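Local coordinates for galactose mutarotase related enzyme (Lactobacillus casei, PDB 3Q1N), which probably binds carbohydrate and may act as a sugar isomerase, at residues Y31-T36 / H225-T230; D157-T162 / A218-P223; V163-S168 / E214-T219; Y238-S243 / A253-D258. All blocks are in the same frame, centred on the assembly; numbering follows the deposited sequence. Where two conformers were deposited one is given.

Contact 1: Y31-T36 / H225-T230; sequences YEYVWT and HDHSIT. With EDO (1,2-ethanediol), chain P; EDO (1,2-ethanediol), chain I.
Tyr-33 and His-227 mark the closest approach of the two backbones, with their CA atoms still 8.2 Å apart, so side chains make the contact. His-227 is central and meets both tyrosines. The ring of Tyr-31 and the imidazole of His-227 form an offset stack, with centroids 4.2 Å apart and planes 14° from parallel. The imidazole is shifted toward the rim of the tyrosine ring. His-227 CD2 comes to 3.3 Å from Tyr-31 CG, while His-227 CB lies over the same ring as a CH-pi donor. The CG of Tyr-31 is anti to the backbone N (chi1 176°), which carries the ring out toward the histidine. The two side chains come from opposite directions and overlap along their flanks. Tyr-33 meets the imidazole differently, with ring planes 75° apart. Farther along the second segment, Tyr-33 CD1 packs on Ile-229 CG2 at 3.6 Å. The polar ends have partners around the contact. His-227 NE2 bonds to Asp-29, and both His-227 ND1 and Tyr-33 OH bond to the carbonyl oxygen of His-294, at the chain end. Tyr-31 OH shares a hydrogen bond of 2.8 Å with O1 of an ethanediol, probably from the crystallisation liquor. The result is a small aromatic cluster. It joins edge strand 31-32 of the four-stranded sheet to the chain leading into strand 229-232 of the nine-stranded sheet, within a beta-rich fold of the galactose mutarotase type.

Contact 2: D157-T162 / A218-P223; sequences DDYDLT and ATLASP. With NO3 (nitrate ion), chain F; EDO (1,2-ethanediol), chain L.
Ser-222 OG takes part in two hydrogen bonds. It donates to Asp-157 O at 2.7 Å, nearly in line with the C=O bond, and is also hydrogen-bonded to His-224 N. With chi1 at 163°, OG swings away from its own N and reaches across to Asp-157. The CB of Ser-222 then sits over the centre of the Tyr-159 ring, 3.5 Å from the centroid and almost on the ring normal, a clear CH-pi contact. Tyr-159 OH is held by Gly-149 N. Beyond this turn the chains pair as antiparallel strands. Asp-160 and Ala-221 form one hydrogen-bonded pair, and Thr-162 and Thr-219 another, whose Thr-219 N to Thr-162 O bond is 2.8 Å. Between them Leu-161 and Leu-220 form a non-hydrogen-bonded pair. Leu-161 CD1 reaches the Ala-218 methyl, CB, at 4.2 Å. On the other face Thr-219 OG1 donates to O1 of a nitrate, probably from the crystallisation liquor, at 2.7 Å and bonds to Thr-230 OG1. Strand 160-164 lies between strands 217-221 and 195-197, and strand 229-232 flanks the other side of 217-221. The face with Leu-161 and Ala-218 packs on strand 238-242.

Contact 3: V163-S168 / E214-T219; sequences VEPLNS and EIAKAT. With NO3 (nitrate ion), chain F; EDO (1,2-ethanediol), chain S.
Glu-214 reaches over to the loop that follows strand 160-164. Its CB lies 3.9 Å from Asn-167 ND2. CG stands between the backbone N and the carbonyl carbon (chi1 69°) and comes to 3.6 Å from Pro-165 O. A bend at chi2 then turns the carboxylate toward the Asn-167 backbone. At the tip, OE2 accepts from Asn-167 N at 2.8 Å with a fairly straight N-H (163°), using the lone pair turned away from OE1. The Asn-167 amide lies alongside, its plane turned only 15° from that of the carboxylate. With an alanine here, Asn-167 N would probably lose its acceptor and the loop would be less firmly fixed. Nearby, Glu-164 O takes two N-H groups, Ala-216 N at 2.7 Å and Lys-217 N at 2.9 Å, which makes a classic beta bulge. Glu-164 bends so that OE2 lies alongside Lys-217 CG, while Lys-217 NZ, in the conformer given, goes on to a salt bridge with Glu-292. On the buried face Ile-215 CD1 packs against Val-163 CB at 3.8 Å. The bulge starts strand 217-221, which runs between strands 160-164 and 229-232. Val-163 is tied on its outer side to Asn-194, just before strand 195-197.

Contact 4: Y238-S243 / A253-D258; sequences YLTIWS and AVEPFD. With EDO (1,2-ethanediol), chain J; EDO (1,2-ethanediol), chain N.
Thr-240 and Phe-257 meet on the face of the hairpin that also carries Trp-242 and Glu-255. Thr-240 has OG1 anti to its carbonyl carbon (chi1 -63°), which sets that oxygen over one face of the Phe-257 ring, 3.0 Å from CE2 and toward the rim. Thr-240 CB lies over the same face as a CH-pi donor. The hydroxyl is buried and has no polar partner in the model. Glu-255 is stretched out toward its carboxylate, and its OE1 lies 3.7 Å from Thr-240 CG2. OE1 accepts from O1 of an ethanediol at 2.7 Å, and the same diol is bonded to His-143. The indole of Trp-242 points away from its own nitrogen (chi1 173°). This brings its six-membered edge to the Ala-253 methyl, with CE3 3.8 Å from CB, and one face over the diol carbons. An alanine here would take away that edge and would probably leave a gap beside Ala-253 CB and Glu-255 OE2. The opposite face is apolar, with Leu-239 CD1 4.0 Å from Val-254 CG1. Alternating backbone bonds from Tyr-238 with Phe-257 to Trp-242 with Ala-253 pair the strands. The diol probably comes from the crystallisation liquor; a sugar pocket here is possible but not established. Strand 208-210 flanks strand 238-242, strand 136-147 flanks 251-258, and strands 229-232 and 284-293 pack against the apolar face.

Contacts 2 and 3 centre on successive parts of one strand pair, 160-164 with 217-221, and the loops at its ends. They share Ala-218 and Thr-219, and their centres are 14 Å apart. Both are nested along the chain inside the long loop that contact 1 closes. One segment of contact 1 runs into strand 229-232, the neighbour of 217-221 in the same sheet. It touches contact 2 through Thr-230 with Thr-219 and His-225 with Asp-157. Contact 4 follows contact 1 along the chain, in a different sheet near the middle of the protein. Ala-218 CB packs on Leu-239 CD2, so contacts 2 and 3 back directly onto contact 4. The apolar faces of two sheets thus meet, and the face with Glu-255 and Trp-242, which may line a pocket, turns the other way.

Contact 1: Y31-T36 / H225-T230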
# COMPACT_ATOMS: atom_id res chain seq x y z
N TYR A 31 18.01 6.82 12.18
CA TYR A 31 17.26 7.31 11.00
C TYR A 31 15.86 6.70 10.91
O TYR A 31 15.72 5.47 10.96
CB TYR A 31 18.04 7.04 9.72
CG TYR A 31 17.27 7.42 8.48
CD1 TYR A 31 17.23 8.73 8.07
CD2 TYR A 31 16.62 6.49 7.72
CE1 TYR A 31 16.53 9.12 6.94
CE2 TYR A 31 15.95 6.84 6.57
CZ TYR A 31 15.88 8.17 6.19
OH TYR A 31 15.19 8.57 5.07
N GLU A 32 14.86 7.55 10.72
CA GLU A 32 13.48 7.14 10.53
C GLU A 32 13.11 7.02 9.04
O GLU A 32 13.11 8.02 8.31
CB GLU A 32 12.55 8.14 11.22
CG GLU A 32 11.06 7.91 11.06
CD GLU A 32 10.59 6.57 11.60
OE1 GLU A 32 10.64 6.41 12.84
OE2 GLU A 32 10.23 5.67 10.82
N TYR A 33 12.78 5.79 8.62
CA TYR A 33 12.43 5.53 7.23
C TYR A 33 11.02 5.96 6.88
O TYR A 33 10.75 6.33 5.75
CB TYR A 33 12.53 4.04 6.91
CG TYR A 33 13.94 3.49 6.88
CD1 TYR A 33 14.71 3.54 5.74
CD2 TYR A 33 14.46 2.87 7.97
CE1 TYR A 33 15.99 2.99 5.69
CE2 TYR A 33 15.74 2.35 7.96
CZ TYR A 33 16.49 2.39 6.83
OH TYR A 33 17.76 1.84 6.88
N VAL A 34 10.12 5.86 7.85
CA VAL A 34 8.67 6.05 7.67
C VAL A 34 8.17 7.43 8.12
O VAL A 34 8.58 7.95 9.16
CB VAL A 34 7.88 4.93 8.36
CG1 VAL A 34 6.35 5.17 8.28
CG2 VAL A 34 8.20 3.55 7.70
N TRP A 35 7.35 8.04 7.28
CA TRP A 35 6.73 9.34 7.54
C TRP A 35 6.12 9.37 8.95
O TRP A 35 5.46 8.44 9.38
CB TRP A 35 5.66 9.64 6.49
CG TRP A 35 4.91 10.91 6.69
CD1 TRP A 35 3.55 11.05 6.87
CD2 TRP A 35 5.46 12.22 6.75
NE1 TRP A 35 3.24 12.37 7.01
CE2 TRP A 35 4.39 13.12 6.96
CE3 TRP A 35 6.75 12.73 6.65
CZ2 TRP A 35 4.58 14.49 7.04
CZ3 TRP A 35 6.94 14.11 6.73
CH2 TRP A 35 5.86 14.97 6.93
N THR A 36 6.40 10.48 9.64
CA THR A 36 6.00 10.69 11.03
C THR A 36 4.55 11.14 11.23
O THR A 36 4.12 11.27 12.36
CB THR A 36 6.87 11.75 11.68
OG1 THR A 36 6.79 12.92 10.85
CG2 THR A 36 8.31 11.28 11.81
N HIS A 225 21.71 10.82 -1.09
CA HIS A 225 21.23 10.43 0.23
C HIS A 225 21.59 9.02 0.59
O HIS A 225 21.41 8.10 -0.22
CB HIS A 225 19.72 10.62 0.32
CG HIS A 225 19.35 12.05 0.24
ND1 HIS A 225 19.32 12.85 1.36
CD2 HIS A 225 19.15 12.87 -0.82
CE1 HIS A 225 19.11 14.10 0.99
NE2 HIS A 225 18.99 14.14 -0.33
N ASP A 226 22.03 8.86 1.83
CA ASP A 226 22.60 7.60 2.31
C ASP A 226 21.60 6.48 2.33
O ASP A 226 21.93 5.34 1.95
CB ASP A 226 23.16 7.76 3.74
CG ASP A 226 24.52 8.43 3.78
OD1 ASP A 226 25.09 8.74 2.71
OD2 ASP A 226 25.02 8.67 4.90
N HIS A 227 20.40 6.76 2.82
CA HIS A 227 19.44 5.71 3.02
C HIS A 227 18.56 5.58 1.76
O HIS A 227 18.21 6.57 1.06
CB HIS A 227 18.60 5.95 4.30
CG HIS A 227 19.40 5.83 5.56
ND1 HIS A 227 19.87 4.61 6.02
CD2 HIS A 227 19.84 6.76 6.44
CE1 HIS A 227 20.57 4.81 7.13
NE2 HIS A 227 20.56 6.11 7.40
N SER A 228 18.30 4.36 1.40
CA SER A 228 17.33 4.04 0.38
C SER A 228 16.60 2.83 0.90
O SER A 228 17.00 2.23 1.91
CB SER A 228 18.01 3.71 -0.94
OG SER A 228 18.91 2.63 -0.83
N ILE A 229 15.48 2.50 0.25
CA ILE A 229 14.75 1.26 0.51
C ILE A 229 14.44 0.57 -0.80
O ILE A 229 14.39 1.21 -1.84
CB ILE A 229 13.42 1.50 1.23
CG1 ILE A 229 12.46 2.38 0.39
CG2 ILE A 229 13.72 2.14 2.60
CD1 ILE A 229 11.36 1.64 -0.32
N THR A 230 14.30 -0.75 -0.71
CA THR A 230 13.89 -1.57 -1.83
C THR A 230 12.70 -2.43 -1.38
O THR A 230 12.75 -3.08 -0.32
CB THR A 230 15.02 -2.48 -2.32
OG1 THR A 230 16.09 -1.65 -2.78
CG2 THR A 230 14.55 -3.42 -3.48
C1 EDO P . 26.72 10.39 -0.27
O1 EDO P . 27.03 9.41 -1.28
C2 EDO P . 25.22 10.45 -0.10
O2 EDO P . 24.64 9.13 -0.18
C1 EDO I . 13.58 6.00 2.69
O1 EDO I . 14.74 6.31 3.46
C2 EDO I . 13.86 6.19 1.21
O2 EDO I . 14.19 7.57 0.95

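Contact 2: D157-T162 / A218-P223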
# COMPACT_ATOMS: atom_id res chain seq x y z
N ASP A 157 14.82 15.63 -3.96
CA ASP A 157 16.27 15.74 -4.27
C ASP A 157 16.81 14.58 -5.09
O ASP A 157 17.58 13.74 -4.58
CB ASP A 157 17.07 15.90 -2.98
CG ASP A 157 18.53 16.24 -3.21
OD1 ASP A 157 18.87 16.70 -4.33
OD2 ASP A 157 19.35 16.08 -2.25
N ASP A 158 16.43 14.55 -6.37
CA ASP A 158 16.91 13.57 -7.34
C ASP A 158 16.65 12.11 -6.93
O ASP A 158 17.53 11.27 -6.98
CB ASP A 158 18.40 13.83 -7.64
CG ASP A 158 18.64 15.23 -8.19
OD1 ASP A 158 17.69 15.80 -8.81
OD2 ASP A 158 19.77 15.73 -7.99
N TYR A 159 15.40 11.82 -6.58
CA TYR A 159 14.95 10.48 -6.26
C TYR A 159 14.36 9.83 -7.50
O TYR A 159 13.61 10.47 -8.29
CB TYR A 159 13.89 10.49 -5.14
CG TYR A 159 14.51 10.64 -3.77
CD1 TYR A 159 14.83 11.90 -3.25
CD2 TYR A 159 14.80 9.54 -3.00
CE1 TYR A 159 15.44 12.04 -2.04
CE2 TYR A 159 15.37 9.66 -1.76
CZ TYR A 159 15.70 10.91 -1.28
OH TYR A 159 16.27 11.08 -0.05
N ASP A 160 14.70 8.56 -7.69
CA ASP A 160 14.12 7.76 -8.76
C ASP A 160 13.61 6.48 -8.14
O ASP A 160 14.02 6.09 -7.05
CB ASP A 160 15.17 7.33 -9.83
CG ASP A 160 15.78 8.49 -10.65
OD1 ASP A 160 15.34 9.65 -10.66
OD2 ASP A 160 16.82 8.20 -11.28
N LEU A 161 12.66 5.85 -8.83
CA LEU A 161 12.30 4.48 -8.59
C LEU A 161 12.96 3.66 -9.68
O LEU A 161 12.82 3.97 -10.86
CB LEU A 161 10.79 4.30 -8.66
CG LEU A 161 10.30 2.98 -8.09
CD1 LEU A 161 10.40 3.02 -6.60
CD2 LEU A 161 8.85 2.69 -8.54
N THR A 162 13.71 2.65 -9.28
CA THR A 162 14.33 1.73 -10.21
C THR A 162 13.68 0.38 -10.01
O THR A 162 13.51 -0.06 -8.85
CB THR A 162 15.86 1.66 -10.02
OG1 THR A 162 16.40 2.98 -10.11
CG2 THR A 162 16.51 0.80 -11.08
N ALA A 218 11.66 -2.96 -6.40
CA ALA A 218 11.53 -1.54 -6.72
C ALA A 218 12.28 -0.75 -5.63
O ALA A 218 11.98 -0.88 -4.43
CB ALA A 218 10.06 -1.14 -6.77
N THR A 219 13.29 0.00 -6.07
CA THR A 219 14.17 0.77 -5.19
C THR A 219 13.89 2.26 -5.27
O THR A 219 13.89 2.81 -6.37
CB THR A 219 15.66 0.49 -5.51
OG1 THR A 219 15.94 -0.88 -5.23
CG2 THR A 219 16.58 1.36 -4.71
N LEU A 220 13.68 2.87 -4.10
CA LEU A 220 13.50 4.33 -3.94
C LEU A 220 14.84 4.85 -3.40
O LEU A 220 15.26 4.48 -2.29
CB LEU A 220 12.35 4.63 -2.97
CG LEU A 220 12.19 6.10 -2.57
CD1 LEU A 220 11.77 6.99 -3.75
CD2 LEU A 220 11.18 6.19 -1.41
N ALA A 221 15.51 5.66 -4.20
CA ALA A 221 16.86 6.11 -3.88
C ALA A 221 17.20 7.42 -4.57
O ALA A 221 16.68 7.72 -5.65
CB ALA A 221 17.87 5.05 -4.30
N SER A 222 18.16 8.12 -3.98
CA SER A 222 18.79 9.32 -4.55
C SER A 222 20.30 9.18 -4.38
O SER A 222 20.74 8.74 -3.33
CB SER A 222 18.33 10.57 -3.80
OG SER A 222 19.19 11.67 -4.05
N PRO A 223 21.06 9.57 -5.40
CA PRO A 223 22.52 9.52 -5.26
C PRO A 223 23.05 10.47 -4.18
O PRO A 223 24.20 10.32 -3.77
CB PRO A 223 23.02 9.95 -6.63
CG PRO A 223 21.92 10.76 -7.23
CD PRO A 223 20.66 10.11 -6.71
N NO3 F . 16.13 -2.39 -8.28
O1 NO3 F . 15.62 -2.84 -7.08
O2 NO3 F . 15.55 -2.80 -9.49
O3 NO3 F . 17.23 -1.53 -8.31
C1 EDO L . 18.93 17.79 0.58
O1 EDO L . 20.25 17.20 0.47
C2 EDO L . 18.05 17.28 1.74
O2 EDO L . 18.63 17.44 3.06
O HOH W 1 18.00 9.07 -8.52
O HOH W 2 16.41 4.16 -7.59

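Contact 3: V163-S168 / E214-T219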
# COMPACT_ATOMS: atom_id res chain seq x y z
N VAL A 163 13.30 -0.27 -11.11
CA VAL A 163 12.55 -1.55 -11.03
C VAL A 163 13.21 -2.67 -11.80
O VAL A 163 13.90 -2.44 -12.79
CB VAL A 163 11.10 -1.41 -11.48
CG1 VAL A 163 10.37 -0.34 -10.65
CG2 VAL A 163 10.98 -1.11 -13.00
N GLU A 164 13.01 -3.90 -11.33
CA GLU A 164 13.43 -5.07 -12.08
C GLU A 164 12.63 -6.30 -11.70
O GLU A 164 12.14 -6.38 -10.57
CB GLU A 164 14.93 -5.33 -11.86
CG GLU A 164 15.33 -5.78 -10.48
CD GLU A 164 15.10 -7.29 -10.18
OE1 GLU A 164 15.03 -8.11 -11.12
OE2 GLU A 164 15.02 -7.63 -8.99
N PRO A 165 12.47 -7.25 -12.65
CA PRO A 165 12.80 -7.10 -14.05
C PRO A 165 11.73 -6.29 -14.74
O PRO A 165 10.69 -6.03 -14.16
CB PRO A 165 12.78 -8.55 -14.59
CG PRO A 165 11.74 -9.22 -13.74
CD PRO A 165 11.99 -8.62 -12.34
N LEU A 166 11.97 -5.91 -15.98
CA LEU A 166 10.99 -5.19 -16.77
C LEU A 166 10.98 -5.80 -18.18
O LEU A 166 12.00 -5.78 -18.88
CB LEU A 166 11.32 -3.69 -16.78
CG LEU A 166 10.26 -2.66 -17.07
CD1 LEU A 166 9.02 -2.79 -16.14
CD2 LEU A 166 10.86 -1.23 -17.03
N ASN A 167 9.84 -6.36 -18.58
CA ASN A 167 9.73 -7.04 -19.90
C ASN A 167 9.05 -6.18 -20.97
O ASN A 167 8.80 -6.67 -22.07
CB ASN A 167 8.92 -8.32 -19.78
CG ASN A 167 9.51 -9.30 -18.80
OD1 ASN A 167 10.73 -9.34 -18.57
ND2 ASN A 167 8.64 -10.10 -18.20
N SER A 168 8.74 -4.93 -20.65
CA SER A 168 8.20 -3.98 -21.63
C SER A 168 8.28 -2.59 -20.99
O SER A 168 8.55 -2.49 -19.80
CB SER A 168 6.75 -4.36 -22.03
OG SER A 168 5.82 -4.17 -20.98
N GLU A 214 5.26 -7.86 -13.63
CA GLU A 214 6.43 -8.69 -13.53
C GLU A 214 7.51 -8.17 -12.58
O GLU A 214 8.49 -8.89 -12.29
CB GLU A 214 7.06 -8.86 -14.91
CG GLU A 214 7.71 -7.58 -15.51
CD GLU A 214 6.77 -6.77 -16.41
OE1 GLU A 214 5.52 -6.77 -16.19
OE2 GLU A 214 7.30 -6.09 -17.33
N ILE A 215 7.39 -6.92 -12.14
CA ILE A 215 8.39 -6.33 -11.25
C ILE A 215 8.55 -7.11 -9.95
O ILE A 215 7.57 -7.46 -9.29
CB ILE A 215 8.08 -4.83 -10.93
CG1 ILE A 215 8.14 -4.02 -12.22
CG2 ILE A 215 9.08 -4.27 -9.84
CD1 ILE A 215 7.53 -2.58 -12.10
N ALA A 216 9.79 -7.39 -9.61
CA ALA A 216 10.11 -8.12 -8.40
C ALA A 216 10.68 -7.21 -7.33
O ALA A 216 10.41 -7.42 -6.15
CB ALA A 216 11.12 -9.22 -8.73
N LYS A 217 11.46 -6.22 -7.75
CA LYS A 217 12.08 -5.28 -6.82
C LYS A 217 11.95 -3.87 -7.32
O LYS A 217 12.05 -3.62 -8.52
CB LYS A 217 13.54 -5.62 -6.58
CG LYS A 217 13.73 -7.01 -5.97
CD LYS A 217 15.05 -7.04 -5.20
CE LYS A 217 15.36 -8.42 -4.70
NZ LYS A 217 16.58 -8.40 -3.86
N ALA A 218 11.66 -2.96 -6.40
CA ALA A 218 11.53 -1.54 -6.72
C ALA A 218 12.28 -0.75 -5.63
O ALA A 218 11.98 -0.88 -4.43
CB ALA A 218 10.06 -1.14 -6.77
N THR A 219 13.29 0.00 -6.07
CA THR A 219 14.17 0.77 -5.19
C THR A 219 13.89 2.26 -5.27
O THR A 219 13.89 2.81 -6.37
CB THR A 219 15.66 0.49 -5.51
OG1 THR A 219 15.94 -0.88 -5.23
CG2 THR A 219 16.58 1.36 -4.71
N NO3 F . 16.13 -2.39 -8.28
O1 NO3 F . 15.62 -2.84 -7.08
O2 NO3 F . 15.55 -2.80 -9.49
O3 NO3 F . 17.23 -1.53 -8.31
C1 EDO S . 10.17 -10.18 -4.90
O1 EDO S . 11.55 -9.73 -4.82
C2 EDO S . 9.51 -10.31 -3.52
O2 EDO S . 8.51 -11.30 -3.30

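Contact 4: Y238-S243 / A253-D258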
# COMPACT_ATOMS: atom_id res chain seq x y z
N TYR A 238 0.48 -4.67 -8.71
CA TYR A 238 0.66 -3.24 -9.05
C TYR A 238 1.42 -2.52 -7.94
O TYR A 238 1.54 -3.05 -6.83
CB TYR A 238 -0.71 -2.58 -9.32
CG TYR A 238 -1.57 -3.40 -10.23
CD1 TYR A 238 -1.17 -3.69 -11.51
CD2 TYR A 238 -2.78 -3.96 -9.78
CE1 TYR A 238 -1.91 -4.45 -12.35
CE2 TYR A 238 -3.56 -4.74 -10.66
CZ TYR A 238 -3.11 -4.93 -11.94
OH TYR A 238 -3.80 -5.70 -12.85
N LEU A 239 1.94 -1.33 -8.25
CA LEU A 239 2.79 -0.57 -7.36
C LEU A 239 2.54 0.89 -7.59
O LEU A 239 2.72 1.36 -8.72
CB LEU A 239 4.28 -0.89 -7.60
CG LEU A 239 5.25 -0.30 -6.56
CD1 LEU A 239 5.01 -0.88 -5.16
CD2 LEU A 239 6.73 -0.53 -7.01
N THR A 240 2.16 1.61 -6.54
CA THR A 240 1.72 2.99 -6.71
C THR A 240 2.64 3.99 -6.02
O THR A 240 3.06 3.78 -4.89
CB THR A 240 0.29 3.15 -6.20
OG1 THR A 240 -0.57 2.32 -7.00
CG2 THR A 240 -0.19 4.58 -6.28
N ILE A 241 2.97 5.06 -6.74
CA ILE A 241 3.77 6.15 -6.19
C ILE A 241 2.85 7.35 -5.98
O ILE A 241 2.04 7.69 -6.86
CB ILE A 241 4.92 6.53 -7.13
CG1 ILE A 241 5.73 5.29 -7.54
CG2 ILE A 241 5.85 7.57 -6.46
CD1 ILE A 241 5.25 4.62 -8.86
N TRP A 242 2.97 7.99 -4.82
CA TRP A 242 2.10 9.12 -4.42
C TRP A 242 2.81 10.08 -3.48
O TRP A 242 3.57 9.66 -2.63
CB TRP A 242 0.81 8.62 -3.74
CG TRP A 242 -0.01 9.71 -3.17
CD1 TRP A 242 -0.78 10.63 -3.86
CD2 TRP A 242 -0.10 10.08 -1.80
NE1 TRP A 242 -1.34 11.52 -2.98
CE2 TRP A 242 -0.95 11.19 -1.71
CE3 TRP A 242 0.45 9.54 -0.62
CZ2 TRP A 242 -1.26 11.80 -0.49
CZ3 TRP A 242 0.13 10.12 0.57
CH2 TRP A 242 -0.72 11.25 0.63
N SER A 243 2.61 11.37 -3.69
CA SER A 243 2.96 12.40 -2.71
C SER A 243 1.94 13.51 -2.83
O SER A 243 1.47 13.78 -3.92
CB SER A 243 4.35 12.96 -2.99
OG SER A 243 4.78 13.70 -1.88
N ALA A 253 5.31 8.09 -1.02
CA ALA A 253 4.75 6.78 -0.77
C ALA A 253 4.96 5.85 -1.95
O ALA A 253 4.82 6.25 -3.11
CB ALA A 253 3.23 6.90 -0.41
N VAL A 254 5.26 4.59 -1.64
CA VAL A 254 5.50 3.56 -2.65
C VAL A 254 4.71 2.38 -2.15
O VAL A 254 5.06 1.79 -1.12
CB VAL A 254 7.01 3.24 -2.85
CG1 VAL A 254 7.15 2.26 -4.05
CG2 VAL A 254 7.83 4.55 -3.10
N GLU A 255 3.60 2.07 -2.84
CA GLU A 255 2.48 1.36 -2.27
C GLU A 255 2.16 0.07 -3.01
O GLU A 255 1.65 0.11 -4.15
CB GLU A 255 1.26 2.28 -2.28
CG GLU A 255 1.49 3.72 -1.76
CD GLU A 255 0.32 4.64 -2.05
OE1 GLU A 255 -0.67 4.18 -2.65
OE2 GLU A 255 0.38 5.84 -1.69
N PRO A 256 2.48 -1.08 -2.41
CA PRO A 256 2.13 -2.33 -3.07
C PRO A 256 0.61 -2.52 -3.12
O PRO A 256 -0.04 -2.44 -2.07
CB PRO A 256 2.82 -3.39 -2.19
CG PRO A 256 3.95 -2.68 -1.50
CD PRO A 256 3.36 -1.31 -1.23
N PHE A 257 0.08 -2.81 -4.31
CA PHE A 257 -1.37 -2.97 -4.56
C PHE A 257 -1.69 -4.36 -5.11
O PHE A 257 -1.19 -4.75 -6.20
CB PHE A 257 -1.91 -1.97 -5.61
CG PHE A 257 -2.23 -0.55 -5.12
CD1 PHE A 257 -1.87 -0.05 -3.88
CD2 PHE A 257 -2.88 0.30 -5.99
CE1 PHE A 257 -2.17 1.26 -3.52
CE2 PHE A 257 -3.18 1.59 -5.62
CZ PHE A 257 -2.84 2.08 -4.41
N ASP A 258 -2.53 -5.10 -4.38
CA ASP A 258 -3.23 -6.28 -4.94
C ASP A 258 -4.70 -5.90 -5.20
O ASP A 258 -5.60 -6.40 -4.55
CB ASP A 258 -3.11 -7.48 -4.00
CG ASP A 258 -3.66 -8.76 -4.61
OD1 ASP A 258 -3.74 -8.87 -5.86
OD2 ASP A 258 -3.99 -9.68 -3.80
C1 EDO J . -2.36 7.02 -3.19
O1 EDO J . -2.90 5.69 -3.04
C2 EDO J . -3.28 8.09 -2.64
O2 EDO J . -3.54 7.90 -1.23
C1 EDO N . -2.92 -11.26 -8.32
O1 EDO N . -4.16 -10.54 -8.15
C2 EDO N . -3.05 -12.63 -7.69
O2 EDO N . -2.78 -12.53 -6.30